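Local structure of oligoribonuclease (Colwellia psychrerythraea, 6A4D) at residues A[11-16]-A[169-174]; A[33-36]-A[42-45]; A[38-43]-A[173-178]. The protein hydrolyses small RNAs, probably trimming short oligoribonucleotides from the 3' end as a dimeric exonuclease of the RNase H clan. The protein carries 1 engineered substitution. One frame throughout, in Å; residues are numbered along the deposited sequence.

In the fold
Interactions 1 and 3 both use helix 163-180, one against strand 11-18 and the other against the hairpin turn, and share Leu174 and Glu173, while interaction 2 joins strands 28-36 and 42-50 within the mixed sheet. Interaction 1 is the core contact, greasy and centred on Trp13, with the nitro end of the ligand meeting the helix beyond it. Interaction 2, partly buried, relies on backbone hydrogen bonds and lies inside the long loop that interaction 1 closes. Farther out, interaction 3 mixes leucine packing with a lysine-to-carbonyl bond close to the second subunit. The three meet around Thr36 and Leu40: Ile171 CD1 packs on Thr36 CG2, and Leu40 CD2 on the Trp13 ring.

Interaction 1: residues A[11-16]-A[169-174]; sequences LIWLDL and ESIAEL. With 9RC (5'-O-[(S)-hydroxy(4-nitrophenoxy)phosphoryl]thymidine), chain C.
The indole of Trp13 carries the whole contact between strand 11-18 and helix 163-180. Over one face lies Ile171, whose CG1 stands 3.6 Å from the centroid of the six-membered ring, only 13° off the ring normal, a clear CH-pi contact. At the edge, in the ring plane, Leu174 CD2 meets CH2 at 3.6 Å. Ser170 CB reaches CZ3 more obliquely, at 3.9 Å. Leu174 gets there with its CG turned trans to the backbone N (chi1 -179°), which carries the branch from the helix to the rim of the indole. The rotation of the ring is fixed from its far end, where NE1 hydrogen-bonds Thr36 OG1 in the next strand. Ser170 OG turns to Asn110 OD1 and to the carbonyl of Ala166.

On the ligand side of the helix, Glu173 OE1 comes within 3.1 Å of OBC, a nitro oxygen of the bound nucleotide. That carboxylate is positioned by Asn110, Lys141 and Tyr177. The helix is thus two-sided: dispersion forces and a CH-pi contact hold it on the sheet, where the one indole N-H is satisfied, while its polar residues line the nucleotide pocket.

Interaction 2: residues A[33-36]-A[42-45]; sequences IIIT and ILAQ
Ile34 sets CG1 trans to its own carbonyl carbon (chi1 -70°), which runs that branch beside Gln45, while CG2, trans to the backbone N, is turned to Ile42. CD1 at the end of the first branch lies 3.7 Å from Gln45 CG, and Ile34 CG2 meets Ile42 CG2 at 3.9 Å. Thr36 places its methyl CG2 on the side away from its carbonyl carbon, where it rests 4.2 Å from Ile42 CG1. On the opposite face of the sheet are Ile35 and Ala44, with the CB of Ala44 near that of Ile35. Leu43 turns toward strand 28-36, and its CD1 touches Ile35 CG2 at 4.0 Å.

The backbones pair antiparallel around Ile35. Ile35 N donates to Ala44 O at 2.9 Å. The Ile35 carbonyl is shared: Leu43 N donates to Ile35 O at 2.8 Å, and Ala44 N adds a weak bond to the same oxygen at 3.4 Å. Helix 85-99 covers the Ile35 and Ala44 face through Phe95 and Trp99, while helix 163-180 packs on the face with Ile34 and Thr36. With Leu43 and Ala44 both opposite Ile35, this is a classic beta bulge, placed where the edge strand starts in the 28-36/42-50 hairpin of the RNase H-like exonuclease sheet.

Interaction 3: residues A[38-43]-A[173-178]; sequences SELNIL and ELKVYR. With 9RC (5'-O-[(S)-hydroxy(4-nitrophenoxy)phosphoryl]thymidine), chain C.
Leu174 and Leu40 meet nearly at right angles, CD2 to CD2 at 3.9 Å, so the hairpin turn drops its leucine beside the helix residue that also borders Trp13. Leu40 has a left-handed backbone conformation in the turn, and its side chain heads for the helix, also touching Leu11 and Trp13.

One residue on, Lys175 slides past Leu40 in the opposite direction. Its CG lies 3.6 Å from Leu40 CD1, and the chain, extended until a bend at chi4 (98°), brings NZ to Leu40 O at 3.0 Å. The ammonium sits above the carbonyl plane, 41° out of it, rather than on a lone pair.

Arg178 completes the contact. With CG trans to the backbone N (chi1 -170°), it stretches across to Glu39, whose CB lies 3.6 Å from NH2. NH2 is also 3.2 Å from Glu39 O, but the angle is too poor for a hydrogen bond. The carboxylate, with OE2 4.4 Å from NH1, stays beyond salt-bridge range. The guanidinium makes a cation-pi contact with Trp147 of the second subunit, whose indole NE1 bonds Ser38 O and whose ring packs on Leu40.

Leu40 and Arg178 therefore give up the most surface to this seam. At its exposed margin Lys175 bonds a turn carbonyl. Arg178 packs on Glu39 without a salt bridge, so the attraction between their charges is probably modest, and the arginine reaches on into the dimer interface.

Interaction 1: residues A[11-16]-A[169-174]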
loop_
_atom_site.group_PDB
_atom_site.type_symbol
_atom_site.label_atom_id
_atom_site.label_comp_id
_atom_site.label_asym_id
_atom_site.label_seq_id
_atom_site.Cartn_x
_atom_site.Cartn_y
_atom_site.Cartn_z
ATOM N N LEU A 11 5.034 4.652 15.574
ATOM C CA LEU A 11 4.196 4.336 14.462
ATOM C C LEU A 11 2.834 5.034 14.554
ATOM O O LEU A 11 2.182 4.992 15.595
ATOM C CB LEU A 11 4.052 2.821 14.399
ATOM C CG LEU A 11 5.358 2.103 14.170
ATOM C CD1 LEU A 11 5.100 0.628 14.469
ATOM C CD2 LEU A 11 5.864 2.364 12.746
ATOM N N ILE A 12 2.381 5.582 13.423
ATOM C CA ILE A 12 0.987 6.133 13.248
ATOM C C ILE A 12 0.043 5.140 12.573
ATOM O O ILE A 12 0.217 4.774 11.363
ATOM C CB ILE A 12 1.012 7.407 12.403
ATOM C CG1 ILE A 12 1.999 8.429 13.010
ATOM C CG2 ILE A 12 -0.396 7.994 12.351
ATOM C CD1 ILE A 12 2.053 9.783 12.296
ATOM N N TRP A 13 -0.930 4.673 13.351
ATOM C CA TRP A 13 -1.939 3.761 12.904
ATOM C C TRP A 13 -3.236 4.506 12.619
ATOM O O TRP A 13 -3.653 5.325 13.403
ATOM C CB TRP A 13 -2.243 2.731 13.964
ATOM C CG TRP A 13 -1.072 1.906 14.245
ATOM C CD1 TRP A 13 0.017 2.243 14.970
ATOM C CD2 TRP A 13 -0.869 0.610 13.791
ATOM N NE1 TRP A 13 0.898 1.214 15.004
ATOM C CE2 TRP A 13 0.372 0.179 14.304
ATOM C CE3 TRP A 13 -1.638 -0.282 13.035
ATOM C CZ2 TRP A 13 0.903 -1.052 14.020
ATOM C CZ3 TRP A 13 -1.100 -1.553 12.784
ATOM C CH2 TRP A 13 0.153 -1.908 13.266
ATOM N N LEU A 14 -3.892 4.209 11.510
ATOM C CA LEU A 14 -5.201 4.775 11.312
ATOM C C LEU A 14 -6.178 3.908 10.598
ATOM O O LEU A 14 -5.845 2.906 9.950
ATOM C CB LEU A 14 -5.078 6.122 10.651
ATOM C CG LEU A 14 -4.349 6.259 9.346
ATOM C CD1 LEU A 14 -5.293 5.926 8.233
ATOM C CD2 LEU A 14 -3.886 7.703 9.172
ATOM N N ASP A 15 -7.430 4.291 10.722
ATOM C CA ASP A 15 -8.460 3.627 9.968
ATOM C C ASP A 15 -9.481 4.665 9.589
ATOM O O ASP A 15 -9.690 5.609 10.329
ATOM C CB ASP A 15 -9.070 2.490 10.779
ATOM C CG ASP A 15 -10.206 1.760 10.032
ATOM O OD1 ASP A 15 -9.942 1.263 8.907
ATOM O OD2 ASP A 15 -11.345 1.710 10.581
ATOM N N LEU A 16 -10.087 4.466 8.412
ATOM C CA LEU A 16 -11.073 5.370 7.838
ATOM C C LEU A 16 -12.312 4.587 7.452
ATOM O O LEU A 16 -12.235 3.421 7.083
ATOM C CB LEU A 16 -10.543 5.988 6.542
ATOM C CG LEU A 16 -9.422 7.022 6.551
ATOM C CD1 LEU A 16 -9.322 7.758 5.219
ATOM C CD2 LEU A 16 -9.561 8.044 7.641
ATOM N N GLU A 169 -7.679 -3.797 16.512
ATOM C CA GLU A 169 -7.611 -5.064 15.801
ATOM C C GLU A 169 -6.372 -5.345 14.881
ATOM O O GLU A 169 -5.881 -6.449 14.828
ATOM C CB GLU A 169 -8.900 -5.256 14.987
ATOM C CG GLU A 169 -9.885 -6.230 15.608
ATOM C CD GLU A 169 -11.093 -6.461 14.723
ATOM O OE1 GLU A 169 -12.211 -6.220 15.235
ATOM O OE2 GLU A 169 -10.911 -6.868 13.530
ATOM N N SER A 170 -5.958 -4.362 14.104
ATOM C CA SER A 170 -4.795 -4.468 13.233
ATOM C C SER A 170 -3.533 -4.608 14.071
ATOM O O SER A 170 -2.684 -5.431 13.758
ATOM C CB SER A 170 -4.640 -3.210 12.336
ATOM O OG SER A 170 -5.880 -2.834 11.755
ATOM N N ILE A 171 -3.430 -3.782 15.099
ATOM C CA ILE A 171 -2.277 -3.759 16.034
ATOM C C ILE A 171 -2.158 -5.115 16.648
ATOM O O ILE A 171 -1.061 -5.727 16.663
ATOM C CB ILE A 171 -2.487 -2.693 17.120
ATOM C CG1 ILE A 171 -2.455 -1.294 16.463
ATOM C CG2 ILE A 171 -1.414 -2.728 18.238
ATOM C CD1 ILE A 171 -2.652 -0.155 17.423
ATOM N N ALA A 172 -3.308 -5.618 17.092
ATOM C CA ALA A 172 -3.313 -6.910 17.736
ATOM C C ALA A 172 -2.910 -7.972 16.755
ATOM O O ALA A 172 -2.183 -8.867 17.127
ATOM C CB ALA A 172 -4.669 -7.206 18.374
ATOM N N GLU A 173 -3.361 -7.881 15.508
ATOM C CA GLU A 173 -2.982 -8.871 14.510
ATOM C C GLU A 173 -1.448 -8.917 14.307
ATOM O O GLU A 173 -0.872 -9.966 14.203
ATOM C CB GLU A 173 -3.685 -8.636 13.172
ATOM C CG GLU A 173 -3.377 -9.692 12.096
ATOM C CD GLU A 173 -4.011 -9.346 10.731
ATOM O OE1 GLU A 173 -4.807 -8.376 10.664
ATOM O OE2 GLU A 173 -3.689 -10.031 9.718
ATOM N N LEU A 174 -0.823 -7.761 14.267
ATOM C CA LEU A 174 0.598 -7.625 14.049
ATOM C C LEU A 174 1.402 -8.128 15.249
ATOM O O LEU A 174 2.467 -8.698 15.068
ATOM C CB LEU A 174 0.974 -6.184 13.684
ATOM C CG LEU A 174 2.460 -5.916 13.416
ATOM C CD1 LEU A 174 3.008 -6.696 12.232
ATOM C CD2 LEU A 174 2.729 -4.434 13.240
HETATM O OAJ 9RC C . -10.096 -1.965 -0.842
HETATM C CAE 9RC C . -10.857 -2.934 -0.884
HETATM N NAI 9RC C . -11.283 -3.407 -2.115
HETATM C CAL 9RC C . -12.142 -4.512 -2.189
HETATM O OAS 9RC C . -12.495 -4.891 -3.311
HETATM C CAT 9RC C . -12.560 -5.155 -1.014
HETATM C CAU 9RC C . -13.407 -6.276 -1.045
HETATM C CAF 9RC C . -12.128 -4.653 0.200
HETATM N NAB 9RC C . -11.268 -3.533 0.241
HETATM C CAA 9RC C . -10.801 -2.961 1.507
HETATM O OAC 9RC C . -9.862 -3.795 2.134
HETATM C CAD 9RC C . -11.945 -2.881 2.485
HETATM C CAH 9RC C . -11.212 -2.627 3.740
HETATM O OAK 9RC C . -11.098 -1.234 3.877
HETATM C CAG 9RC C . -9.857 -3.262 3.471
HETATM C CAR 9RC C . -9.718 -4.444 4.372
HETATM O OAQ 9RC C . -8.533 -5.106 3.959
HETATM P PAP 9RC C . -8.114 -6.440 4.691
HETATM O OAO 9RC C . -6.640 -6.734 4.130
HETATM O OAN 9RC C . -8.992 -7.500 4.145
HETATM O OAM 9RC C . -8.317 -5.994 6.177
HETATM C CAV 9RC C . -8.244 -6.484 7.475
HETATM C CAW 9RC C . -8.514 -5.588 8.573
HETATM C CAY 9RC C . -8.399 -6.027 9.941
HETATM C CBA 9RC C . -8.037 -7.378 10.236
HETATM N NBB 9RC C . -7.880 -7.951 11.489
HETATM O OBD 9RC C . -8.471 -9.424 11.861
HETATM O OBC 9RC C . -7.078 -7.312 12.409
HETATM C CAZ 9RC C . -7.798 -8.206 9.135
HETATM C CAX 9RC C . -7.882 -7.807 7.780
#

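Interaction 2: residues A[33-36]-A[42-45]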
loop_
_atom_site.group_PDB
_atom_site.type_symbol
_atom_site.label_atom_id
_atom_site.label_comp_id
_atom_site.label_asym_id
_atom_site.label_seq_id
_atom_site.Cartn_x
_atom_site.Cartn_y
_atom_site.Cartn_z
ATOM N N ILE A 33 -7.189 7.583 14.846
ATOM C CA ILE A 33 -5.720 7.465 14.819
ATOM C C ILE A 33 -5.237 6.899 16.167
ATOM O O ILE A 33 -5.685 7.334 17.226
ATOM C CB ILE A 33 -4.996 8.823 14.576
ATOM C CG1 ILE A 33 -5.491 9.548 13.319
ATOM C CG2 ILE A 33 -3.456 8.666 14.537
ATOM C CD1 ILE A 33 -5.223 11.042 13.393
ATOM N N ILE A 34 -4.310 5.947 16.129
ATOM C CA ILE A 34 -3.607 5.489 17.337
ATOM C C ILE A 34 -2.115 5.577 17.074
ATOM O O ILE A 34 -1.631 5.261 16.000
ATOM C CB ILE A 34 -4.059 4.074 17.714
ATOM C CG1 ILE A 34 -5.488 4.166 18.223
ATOM C CG2 ILE A 34 -3.116 3.439 18.740
ATOM C CD1 ILE A 34 -6.087 2.907 18.786
ATOM N N ILE A 35 -1.391 6.041 18.069
ATOM C CA ILE A 35 0.051 6.060 18.057
ATOM C C ILE A 35 0.555 4.925 18.938
ATOM O O ILE A 35 0.074 4.777 20.052
ATOM C CB ILE A 35 0.550 7.370 18.664
ATOM C CG1 ILE A 35 -0.096 8.570 17.934
ATOM C CG2 ILE A 35 2.068 7.437 18.610
ATOM C CD1 ILE A 35 0.546 8.891 16.599
ATOM N N THR A 36 1.504 4.136 18.444
ATOM C CA THR A 36 2.176 3.072 19.239
ATOM C C THR A 36 3.631 3.345 19.184
ATOM O O THR A 36 4.075 4.091 18.331
ATOM C CB THR A 36 2.033 1.660 18.678
ATOM O OG1 THR A 36 2.696 1.582 17.427
ATOM C CG2 THR A 36 0.641 1.250 18.495
ATOM N N ILE A 42 0.611 0.810 22.846
ATOM C CA ILE A 42 -0.222 1.953 22.509
ATOM C C ILE A 42 0.188 3.156 23.349
ATOM O O ILE A 42 0.114 3.059 24.528
ATOM C CB ILE A 42 -1.711 1.572 22.687
ATOM C CG1 ILE A 42 -2.083 0.592 21.580
ATOM C CG2 ILE A 42 -2.620 2.792 22.582
ATOM C CD1 ILE A 42 -3.428 -0.073 21.723
ATOM N N LEU A 43 0.708 4.223 22.751
ATOM C CA LEU A 43 1.093 5.436 23.477
ATOM C C LEU A 43 -0.029 6.496 23.648
ATOM O O LEU A 43 0.024 7.283 24.590
ATOM C CB LEU A 43 2.235 6.163 22.810
ATOM C CG LEU A 43 3.449 5.392 22.386
ATOM C CD1 LEU A 43 4.428 6.332 21.700
ATOM C CD2 LEU A 43 4.099 4.656 23.553
ATOM N N ALA A 44 -0.983 6.547 22.720
ATOM C CA ALA A 44 -1.982 7.625 22.672
ATOM C C ALA A 44 -3.029 7.334 21.616
ATOM O O ALA A 44 -2.703 6.879 20.512
ATOM C CB ALA A 44 -1.331 8.971 22.403
ATOM N N GLN A 45 -4.281 7.575 21.978
ATOM C CA GLN A 45 -5.457 7.322 21.137
ATOM C C GLN A 45 -5.935 8.675 20.681
ATOM O O GLN A 45 -5.983 9.601 21.456
ATOM C CB GLN A 45 -6.527 6.637 21.967
ATOM C CG GLN A 45 -6.838 5.217 21.542
ATOM C CD GLN A 45 -7.347 4.341 22.657
ATOM O OE1 GLN A 45 -6.560 3.912 23.501
ATOM N NE2 GLN A 45 -8.658 4.019 22.640
#

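Interaction 3: residues A[38-43]-A[173-178]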
loop_
_atom_site.group_PDB
_atom_site.type_symbol
_atom_site.label_atom_id
_atom_site.label_comp_id
_atom_site.label_asym_id
_atom_site.label_seq_id
_atom_site.Cartn_x
_atom_site.Cartn_y
_atom_site.Cartn_z
ATOM N N SER A 38 7.536 1.608 18.620
ATOM C CA SER A 38 7.999 0.628 17.639
ATOM C C SER A 38 7.773 -0.819 18.098
ATOM O O SER A 38 7.823 -1.730 17.275
ATOM C CB SER A 38 9.455 0.867 17.301
ATOM O OG SER A 38 10.226 0.563 18.425
ATOM N N GLU A 39 7.529 -1.025 19.399
ATOM C CA GLU A 39 7.290 -2.357 19.950
ATOM C C GLU A 39 5.803 -2.610 20.146
ATOM O O GLU A 39 5.427 -3.550 20.796
ATOM C CB GLU A 39 8.127 -2.563 21.257
ATOM C CG GLU A 39 9.660 -2.473 21.070
ATOM C CD GLU A 39 10.497 -3.125 22.204
ATOM O OE1 GLU A 39 9.969 -3.388 23.306
ATOM O OE2 GLU A 39 11.708 -3.409 22.025
ATOM N N LEU A 40 4.968 -1.776 19.536
ATOM C CA LEU A 40 3.496 -1.892 19.449
ATOM C C LEU A 40 2.708 -1.592 20.712
ATOM O O LEU A 40 1.528 -1.904 20.805
ATOM C CB LEU A 40 3.072 -3.236 18.863
ATOM C CG LEU A 40 3.722 -3.643 17.551
ATOM C CD1 LEU A 40 3.091 -4.969 17.112
ATOM C CD2 LEU A 40 3.603 -2.564 16.492
ATOM N N ASN A 41 3.333 -0.949 21.669
ATOM C CA ASN A 41 2.621 -0.491 22.875
ATOM C C ASN A 41 1.890 0.772 22.537
ATOM O O ASN A 41 2.506 1.717 22.045
ATOM C CB ASN A 41 3.610 -0.150 24.005
ATOM C CG ASN A 41 4.394 -1.345 24.437
ATOM O OD1 ASN A 41 3.814 -2.371 24.688
ATOM N ND2 ASN A 41 5.719 -1.240 24.433
ATOM N N ILE A 42 0.611 0.810 22.846
ATOM C CA ILE A 42 -0.222 1.953 22.509
ATOM C C ILE A 42 0.188 3.156 23.349
ATOM O O ILE A 42 0.114 3.059 24.528
ATOM C CB ILE A 42 -1.711 1.572 22.687
ATOM C CG1 ILE A 42 -2.083 0.592 21.580
ATOM C CG2 ILE A 42 -2.620 2.792 22.582
ATOM C CD1 ILE A 42 -3.428 -0.073 21.723
ATOM N N LEU A 43 0.708 4.223 22.751
ATOM C CA LEU A 43 1.093 5.436 23.477
ATOM C C LEU A 43 -0.029 6.496 23.648
ATOM O O LEU A 43 0.024 7.283 24.590
ATOM C CB LEU A 43 2.235 6.163 22.810
ATOM C CG LEU A 43 3.449 5.392 22.386
ATOM C CD1 LEU A 43 4.428 6.332 21.700
ATOM C CD2 LEU A 43 4.099 4.656 23.553
ATOM N N GLU A 173 -3.361 -7.881 15.508
ATOM C CA GLU A 173 -2.982 -8.871 14.510
ATOM C C GLU A 173 -1.448 -8.917 14.307
ATOM O O GLU A 173 -0.872 -9.966 14.203
ATOM C CB GLU A 173 -3.685 -8.636 13.172
ATOM C CG GLU A 173 -3.377 -9.692 12.096
ATOM C CD GLU A 173 -4.011 -9.346 10.731
ATOM O OE1 GLU A 173 -4.807 -8.376 10.664
ATOM O OE2 GLU A 173 -3.689 -10.031 9.718
ATOM N N LEU A 174 -0.823 -7.761 14.267
ATOM C CA LEU A 174 0.598 -7.625 14.049
ATOM C C LEU A 174 1.402 -8.128 15.249
ATOM O O LEU A 174 2.467 -8.698 15.068
ATOM C CB LEU A 174 0.974 -6.184 13.684
ATOM C CG LEU A 174 2.460 -5.916 13.416
ATOM C CD1 LEU A 174 3.008 -6.696 12.232
ATOM C CD2 LEU A 174 2.729 -4.434 13.240
ATOM N N LYS A 175 0.833 -7.979 16.433
ATOM C CA LYS A 175 1.421 -8.481 17.694
ATOM C C LYS A 175 1.471 -9.996 17.665
ATOM O O LYS A 175 2.452 -10.632 17.989
ATOM C CB LYS A 175 0.591 -8.012 18.873
ATOM C CG LYS A 175 0.929 -6.677 19.438
ATOM C CD LYS A 175 0.438 -6.605 20.902
ATOM C CE LYS A 175 0.870 -5.318 21.646
ATOM N NZ LYS A 175 -0.135 -4.186 21.744
ATOM N N VAL A 176 0.399 -10.571 17.183
ATOM C CA VAL A 176 0.374 -11.976 16.953
ATOM C C VAL A 176 1.480 -12.391 16.010
ATOM O O VAL A 176 2.238 -13.351 16.326
ATOM C CB VAL A 176 -1.047 -12.447 16.510
ATOM C CG1 VAL A 176 -1.050 -13.832 15.882
ATOM C CG2 VAL A 176 -1.977 -12.371 17.689
ATOM N N TYR A 177 1.579 -11.742 14.850
ATOM C CA TYR A 177 2.686 -12.118 13.906
ATOM C C TYR A 177 4.056 -11.913 14.518
ATOM O O TYR A 177 4.947 -12.708 14.351
ATOM C CB TYR A 177 2.625 -11.329 12.574
ATOM C CG TYR A 177 1.353 -11.520 11.796
ATOM C CD1 TYR A 177 0.769 -12.777 11.663
ATOM C CD2 TYR A 177 0.724 -10.437 11.189
ATOM C CE1 TYR A 177 -0.397 -12.959 10.947
ATOM C CE2 TYR A 177 -0.452 -10.597 10.475
ATOM C CZ TYR A 177 -1.034 -11.847 10.390
ATOM O OH TYR A 177 -2.185 -12.005 9.712
ATOM N N ARG A 178 4.224 -10.807 15.207
ATOM C CA ARG A 178 5.467 -10.572 15.907
ATOM C C ARG A 178 5.923 -11.780 16.756
ATOM O O ARG A 178 7.086 -12.180 16.710
ATOM C CB ARG A 178 5.324 -9.345 16.806
ATOM C CG ARG A 178 6.665 -8.943 17.356
ATOM C CD ARG A 178 6.571 -7.739 18.247
ATOM N NE ARG A 178 7.888 -7.141 18.265
ATOM C CZ ARG A 178 8.320 -6.306 19.187
ATOM N NH1 ARG A 178 9.559 -5.843 19.093
ATOM N NH2 ARG A 178 7.506 -5.914 20.171
HETATM O OAJ 9RC C . -10.096 -1.965 -0.842
HETATM C CAE 9RC C . -10.857 -2.934 -0.884
HETATM N NAI 9RC C . -11.283 -3.407 -2.115
HETATM C CAL 9RC C . -12.142 -4.512 -2.189
HETATM O OAS 9RC C . -12.495 -4.891 -3.311
HETATM C CAT 9RC C . -12.560 -5.155 -1.014
HETATM C CAU 9RC C . -13.407 -6.276 -1.045
HETATM C CAF 9RC C . -12.128 -4.653 0.200
HETATM N NAB 9RC C . -11.268 -3.533 0.241
HETATM C CAA 9RC C . -10.801 -2.961 1.507
HETATM O OAC 9RC C . -9.862 -3.795 2.134
HETATM C CAD 9RC C . -11.945 -2.881 2.485
HETATM C CAH 9RC C . -11.212 -2.627 3.740
HETATM O OAK 9RC C . -11.098 -1.234 3.877
HETATM C CAG 9RC C . -9.857 -3.262 3.471
HETATM C CAR 9RC C . -9.718 -4.444 4.372
HETATM O OAQ 9RC C . -8.533 -5.106 3.959
HETATM P PAP 9RC C . -8.114 -6.440 4.691
HETATM O OAO 9RC C . -6.640 -6.734 4.130
HETATM O OAN 9RC C . -8.992 -7.500 4.145
HETATM O OAM 9RC C . -8.317 -5.994 6.177
HETATM C CAV 9RC C . -8.244 -6.484 7.475
HETATM C CAW 9RC C . -8.514 -5.588 8.573
HETATM C CAY 9RC C . -8.399 -6.027 9.941
HETATM C CBA 9RC C . -8.037 -7.378 10.236
HETATM N NBB 9RC C . -7.880 -7.951 11.489
HETATM O OBD 9RC C . -8.471 -9.424 11.861
HETATM O OBC 9RC C . -7.078 -7.312 12.409
HETATM C CAZ 9RC C . -7.798 -8.206 9.135
HETATM C CAX 9RC C . -7.882 -7.807 7.780
#